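Local structure of inositol monophosphatase family protein (Staphylococcus aureus, 5I3S) at residues A[63-68]-A[205-210]; A[100-105]-A[112-117]. The protein probably hydrolyses phosphate monoesters such as inositol monophosphate, as a bacterial member of the metal-dependent inositol monophosphatase family with the sugar phosphatase fold. All blocks are in the same frame, centred on the assembly; numbering follows the deposited sequence.

Interaction 1: A[63-68]-A[205-210]; sequences LGEEGH and QPWDFA
The CA, CB and CG of Glu65 pass over one face of the Trp207 indole, the side chain crossing the ring at about a right angle. Glu65 CB stands 3.5 Å from the centroid of the five-membered ring, 15° off the normal, a CH-pi contact. Glu65 CG carries on along the pyrrole side, 3.4 Å from Trp207 NE1. There the chain bends (chi2 -78°) and the carboxylate leaves the indole, its plane nearly perpendicular to the ring; Glu65 OE1 ends 2.6 Å from Glu66 OE1. Gly64 continues the cover over the benzo half, with Gly64 O 3.8 Å from Trp207 CZ3. A broad flat indole suits this place because it can pack on bare backbone as well as on methylenes. Leu63 adds a branched apolar end: its CG comes to the ring edge and Leu63 CD2 reaches Pro206 CG at 4.2 Å. On the other ring face lies Gln205 CB. Gly64-Glu65-Glu66 and Trp207-Asp208 are consistent with the acidic and Trp-Asp motifs of this family, whose carboxylates line the metal site in relatives. The contact joins the edge strand 61-64 of the seven-stranded sheet to the start of helix 206-218, with Trp207 also touching Val81 and Asp83 of strand 78-83.

Interaction 2: A[100-105]-A[112-117]; sequences ISIGIY and AGFVYD
Ile102 and Phe114 face each other at the middle of an antiparallel beta hairpin, strands 99-106 and 109-117, in the mixed sheet of this sugar phosphatase fold. The axes of 100-105 and 112-117 come within 4.7 Å of each other.

Six backbone hydrogen bonds hold the pair, two each at Ile100-Tyr116, Ile102-Phe114 and Ile104-Ala112. They are uneven: Tyr116 N to Ile100 O is short and almost straight (2.8 Å, 173° at the hydrogen), whereas its partner, Ile100 N to Tyr116 O, is longer and bent (3.2 Å, 139°). Between these pairs CA-H...O contacts fill in, among them Ser101 CA to Phe114 O at 3.3 Å.

Apolar packing belongs to the face carrying Ile100, Ile102, Ile104, Ala112, Phe114 and Tyr116. Beta-branched isoleucines suit extended strands and fill this buried layer. Helix 2-24 covers part of it, with Ala7 meeting Ile104 and Phe114; the small Ala112 is consistent with the close approach of Tyr4 there. The Tyr116 ring leads away from the hairpin partner, touching Ile100 CD1 at its edge, and its OH bonds to Asp121. The other face holds Ser101, Val115 and the non-hydrogen-bonded pair Gly103-Gly113, which puts no side chain there, and helix 206-218 packs on Gly103; Val115 packs on helix 184-193.

Phe114 has CG beside its own backbone N (chi1 -54°), which lays the ring back along its own strand with one edge turned to Ile102. Phe114 CD2 meets Ile102 CG2 at 3.9 Å, and the same CD2 lies 3.6 Å from Ile102 O.

In the fold
Both interactions reach the seven-stranded sheet, but at different depths. Interaction 2 is fully buried and joins two adjacent inner strands close in sequence; interaction 1 is only partly buried and ties the edge strand to a helix more than a hundred residues later, so the hairpin is nested inside the loop it closes. Their chemistry follows: regular backbone bonding in the hairpin, ring-face and apolar contacts without cross-segment hydrogen bonds in 63-68 with 205-210. There Glu65 and Glu66 approach Asp42, and Asp208 approaches Asp83 and Asp86, a grouping consistent with the family's metal-binding acidic site. The two contacts meet at Ala210 CB, 4.1 Å from Gly103 CA.

Interaction 1: A[63-68]-A[205-210]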
loop_
_atom_site.group_PDB
_atom_site.type_symbol
_atom_site.label_atom_id
_atom_site.label_comp_id
_atom_site.label_asym_id
_atom_site.label_seq_id
_atom_site.Cartn_x
_atom_site.Cartn_y
_atom_site.Cartn_z
ATOM N N LEU A 63 -25.092 10.591 -9.389
ATOM C CA LEU A 63 -25.079 9.919 -8.078
ATOM C C LEU A 63 -23.735 10.152 -7.419
ATOM O O LEU A 63 -22.724 9.598 -7.832
ATOM C CB LEU A 63 -25.340 8.437 -8.224
ATOM C CG LEU A 63 -25.261 7.577 -6.969
ATOM C CD1 LEU A 63 -26.337 7.990 -5.984
ATOM C CD2 LEU A 63 -25.391 6.091 -7.283
ATOM N N GLY A 64 -23.718 10.981 -6.387
ATOM C CA GLY A 64 -22.460 11.433 -5.813
ATOM C C GLY A 64 -22.239 11.259 -4.312
ATOM O O GLY A 64 -23.193 11.228 -3.509
ATOM N N GLU A 65 -20.945 11.192 -3.961
ATOM C CA GLU A 65 -20.489 10.936 -2.609
ATOM C C GLU A 65 -20.883 12.111 -1.750
ATOM O O GLU A 65 -21.455 11.917 -0.680
ATOM C CB GLU A 65 -18.966 10.679 -2.584
ATOM C CG GLU A 65 -18.300 10.571 -1.190
ATOM C CD GLU A 65 -18.063 11.931 -0.493
ATOM O OE1 GLU A 65 -17.874 12.964 -1.166
ATOM O OE2 GLU A 65 -18.083 11.984 0.756
ATOM N N GLU A 66 -20.593 13.315 -2.250
ATOM C CA GLU A 66 -20.948 14.576 -1.575
ATOM C C GLU A 66 -22.492 14.827 -1.474
ATOM O O GLU A 66 -22.915 15.816 -0.862
ATOM C CB GLU A 66 -20.200 15.775 -2.235
ATOM C CG GLU A 66 -19.784 16.906 -1.295
ATOM C CD GLU A 66 -18.518 16.634 -0.453
ATOM O OE1 GLU A 66 -17.999 15.489 -0.408
ATOM O OE2 GLU A 66 -18.022 17.596 0.193
ATOM N N GLY A 67 -23.309 13.944 -2.060
ATOM C CA GLY A 67 -24.741 13.859 -1.769
ATOM C C GLY A 67 -25.696 14.036 -2.954
ATOM O O GLY A 67 -26.880 13.710 -2.824
ATOM N N HIS A 68 -25.203 14.522 -4.102
ATOM C CA HIS A 68 -26.056 14.846 -5.280
ATOM C C HIS A 68 -26.852 13.643 -5.832
ATOM O O HIS A 68 -26.445 12.483 -5.704
ATOM C CB HIS A 68 -25.216 15.477 -6.423
ATOM C CG HIS A 68 -24.594 16.809 -6.078
ATOM N ND1 HIS A 68 -25.124 18.010 -6.499
ATOM C CD2 HIS A 68 -23.476 17.123 -5.375
ATOM C CE1 HIS A 68 -24.372 19.005 -6.057
ATOM N NE2 HIS A 68 -23.364 18.493 -5.373
ATOM N N GLN A 205 -19.542 1.961 -0.962
ATOM C CA GLN A 205 -20.527 2.696 -1.675
ATOM C C GLN A 205 -20.349 2.601 -3.198
ATOM O O GLN A 205 -19.231 2.407 -3.672
ATOM C CB GLN A 205 -20.440 4.146 -1.216
ATOM C CG GLN A 205 -20.805 4.308 0.264
ATOM C CD GLN A 205 -22.316 4.156 0.515
ATOM O OE1 GLN A 205 -23.121 3.906 -0.399
ATOM N NE2 GLN A 205 -22.711 4.371 1.751
ATOM N N PRO A 206 -21.457 2.763 -3.975
ATOM C CA PRO A 206 -21.417 2.611 -5.418
ATOM C C PRO A 206 -20.363 3.484 -6.107
ATOM O O PRO A 206 -19.736 3.045 -7.096
ATOM C CB PRO A 206 -22.808 3.025 -5.882
ATOM C CG PRO A 206 -23.650 3.271 -4.675
ATOM C CD PRO A 206 -22.812 3.051 -3.460
ATOM N N TRP A 207 -20.188 4.691 -5.581
ATOM C CA TRP A 207 -19.204 5.642 -6.101
ATOM C C TRP A 207 -17.736 5.237 -5.834
ATOM O O TRP A 207 -16.841 5.776 -6.474
ATOM C CB TRP A 207 -19.453 7.070 -5.573
ATOM C CG TRP A 207 -19.606 7.210 -4.095
ATOM C CD1 TRP A 207 -18.617 7.246 -3.177
ATOM C CD2 TRP A 207 -20.839 7.345 -3.358
ATOM N NE1 TRP A 207 -19.149 7.387 -1.902
ATOM C CE2 TRP A 207 -20.507 7.455 -1.995
ATOM C CE3 TRP A 207 -22.186 7.375 -3.725
ATOM C CZ2 TRP A 207 -21.480 7.605 -0.989
ATOM C CZ3 TRP A 207 -23.149 7.525 -2.730
ATOM C CH2 TRP A 207 -22.790 7.644 -1.385
ATOM N N ASP A 208 -17.501 4.283 -4.943
ATOM C CA ASP A 208 -16.152 3.730 -4.798
ATOM C C ASP A 208 -15.823 2.567 -5.781
ATOM O O ASP A 208 -14.661 2.346 -6.098
ATOM C CB ASP A 208 -15.899 3.301 -3.372
ATOM C CG ASP A 208 -16.003 4.459 -2.366
ATOM O OD1 ASP A 208 -16.684 4.233 -1.347
ATOM O OD2 ASP A 208 -15.489 5.567 -2.610
ATOM N N PHE A 209 -16.818 1.856 -6.284
ATOM C CA PHE A 209 -16.524 0.794 -7.211
ATOM C C PHE A 209 -16.952 0.990 -8.629
ATOM O O PHE A 209 -16.444 0.279 -9.498
ATOM C CB PHE A 209 -17.024 -0.556 -6.707
ATOM C CG PHE A 209 -18.486 -0.607 -6.415
ATOM C CD1 PHE A 209 -19.407 -0.715 -7.437
ATOM C CD2 PHE A 209 -18.932 -0.582 -5.092
ATOM C CE1 PHE A 209 -20.747 -0.820 -7.156
ATOM C CE2 PHE A 209 -20.275 -0.660 -4.798
ATOM C CZ PHE A 209 -21.181 -0.802 -5.842
ATOM N N ALA A 210 -17.843 1.937 -8.889
ATOM C CA ALA A 210 -18.418 2.071 -10.237
ATOM C C ALA A 210 -17.395 2.248 -11.341
ATOM O O ALA A 210 -17.439 1.533 -12.321
ATOM C CB ALA A 210 -19.433 3.192 -10.276
#

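Interaction 2: A[100-105]-A[112-117]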
loop_
_atom_site.group_PDB
_atom_site.type_symbol
_atom_site.label_atom_id
_atom_site.label_comp_id
_atom_site.label_asym_id
_atom_site.label_seq_id
_atom_site.Cartn_x
_atom_site.Cartn_y
_atom_site.Cartn_z
ATOM N N ILE A 100 -9.917 10.478 -8.010
ATOM C CA ILE A 100 -11.284 10.778 -8.396
ATOM C C ILE A 100 -11.751 9.574 -9.237
ATOM O O ILE A 100 -10.957 9.023 -10.028
ATOM C CB ILE A 100 -11.417 12.044 -9.252
ATOM C CG1 ILE A 100 -10.651 13.229 -8.666
ATOM C CG2 ILE A 100 -12.899 12.389 -9.445
ATOM C CD1 ILE A 100 -10.354 14.322 -9.682
ATOM N N SER A 101 -13.001 9.153 -9.011
ATOM C CA SER A 101 -13.611 8.010 -9.678
ATOM C C SER A 101 -14.961 8.369 -10.296
ATOM O O SER A 101 -15.822 8.887 -9.629
ATOM C CB SER A 101 -13.857 6.884 -8.664
ATOM O OG SER A 101 -14.359 5.686 -9.278
ATOM N N ILE A 102 -15.170 8.011 -11.553
ATOM C CA ILE A 102 -16.400 8.358 -12.276
ATOM C C ILE A 102 -16.812 7.129 -13.011
ATOM O O ILE A 102 -16.036 6.593 -13.785
ATOM C CB ILE A 102 -16.184 9.512 -13.299
ATOM C CG1 ILE A 102 -16.125 10.855 -12.562
ATOM C CG2 ILE A 102 -17.268 9.559 -14.355
ATOM C CD1 ILE A 102 -15.755 12.043 -13.422
ATOM N N GLY A 103 -18.018 6.650 -12.714
ATOM C CA GLY A 103 -18.625 5.596 -13.490
ATOM C C GLY A 103 -19.821 6.192 -14.201
ATOM O O GLY A 103 -20.579 7.018 -13.642
ATOM N N ILE A 104 -19.993 5.798 -15.438
ATOM C CA ILE A 104 -21.114 6.283 -16.191
ATOM C C ILE A 104 -21.900 5.124 -16.664
ATOM O O ILE A 104 -21.375 4.216 -17.246
ATOM C CB ILE A 104 -20.670 7.122 -17.375
ATOM C CG1 ILE A 104 -19.973 8.365 -16.835
ATOM C CG2 ILE A 104 -21.895 7.467 -18.270
ATOM C CD1 ILE A 104 -19.371 9.217 -17.943
ATOM N N TYR A 105 -23.192 5.189 -16.417
ATOM C CA TYR A 105 -24.112 4.091 -16.710
ATOM C C TYR A 105 -25.261 4.633 -17.550
ATOM O O TYR A 105 -25.732 5.737 -17.294
ATOM C CB TYR A 105 -24.638 3.493 -15.393
ATOM C CG TYR A 105 -23.733 2.459 -14.706
ATOM C CD1 TYR A 105 -24.208 1.180 -14.460
ATOM C CD2 TYR A 105 -22.425 2.772 -14.258
ATOM C CE1 TYR A 105 -23.427 0.216 -13.825
ATOM C CE2 TYR A 105 -21.620 1.812 -13.622
ATOM C CZ TYR A 105 -22.125 0.514 -13.404
ATOM O OH TYR A 105 -21.416 -0.515 -12.766
ATOM N N ALA A 112 -18.963 3.580 -19.251
ATOM C CA ALA A 112 -17.553 3.938 -19.144
ATOM C C ALA A 112 -17.141 4.050 -17.677
ATOM O O ALA A 112 -17.979 4.376 -16.847
ATOM C CB ALA A 112 -17.306 5.266 -19.860
ATOM N N GLY A 113 -15.867 3.799 -17.387
ATOM C CA GLY A 113 -15.290 4.050 -16.070
ATOM C C GLY A 113 -13.904 4.738 -16.070
ATOM O O GLY A 113 -13.059 4.530 -17.004
ATOM N N PHE A 114 -13.676 5.530 -15.013
ATOM C CA PHE A 114 -12.492 6.370 -14.856
ATOM C C PHE A 114 -12.014 6.384 -13.414
ATOM O O PHE A 114 -12.811 6.696 -12.553
ATOM C CB PHE A 114 -12.776 7.831 -15.281
ATOM C CG PHE A 114 -13.354 7.976 -16.678
ATOM C CD1 PHE A 114 -12.533 8.181 -17.769
ATOM C CD2 PHE A 114 -14.739 7.925 -16.890
ATOM C CE1 PHE A 114 -13.066 8.325 -19.053
ATOM C CE2 PHE A 114 -15.285 8.063 -18.166
ATOM C CZ PHE A 114 -14.445 8.271 -19.248
ATOM N N VAL A 115 -10.740 6.041 -13.155
ATOM C CA VAL A 115 -10.115 6.323 -11.851
ATOM C C VAL A 115 -8.784 7.068 -12.055
ATOM O O VAL A 115 -7.867 6.571 -12.708
ATOM C CB VAL A 115 -10.086 5.133 -10.822
ATOM C CG1 VAL A 115 -10.938 3.947 -11.218
ATOM C CG2 VAL A 115 -8.745 4.651 -10.464
ATOM N N TYR A 116 -8.743 8.306 -11.561
ATOM C CA TYR A 116 -7.656 9.237 -11.855
ATOM C C TYR A 116 -6.806 9.384 -10.650
ATOM O O TYR A 116 -7.278 9.914 -9.648
ATOM C CB TYR A 116 -8.182 10.614 -12.287
ATOM C CG TYR A 116 -7.111 11.615 -12.722
ATOM C CD1 TYR A 116 -5.948 11.200 -13.392
ATOM C CD2 TYR A 116 -7.277 12.987 -12.523
ATOM C CE1 TYR A 116 -4.976 12.121 -13.810
ATOM C CE2 TYR A 116 -6.310 13.889 -12.938
ATOM C CZ TYR A 116 -5.157 13.442 -13.579
ATOM O OH TYR A 116 -4.190 14.316 -13.972
ATOM N N ASP A 117 -5.579 8.873 -10.717
ATOM C CA ASP A 117 -4.638 8.962 -9.597
ATOM C C ASP A 117 -4.041 10.363 -9.739
ATOM O O ASP A 117 -3.132 10.590 -10.517
ATOM C CB ASP A 117 -3.565 7.837 -9.639
ATOM C CG ASP A 117 -2.576 7.895 -8.481
ATOM O OD1 ASP A 117 -2.365 9.001 -7.890
ATOM O OD2 ASP A 117 -1.981 6.840 -8.163
#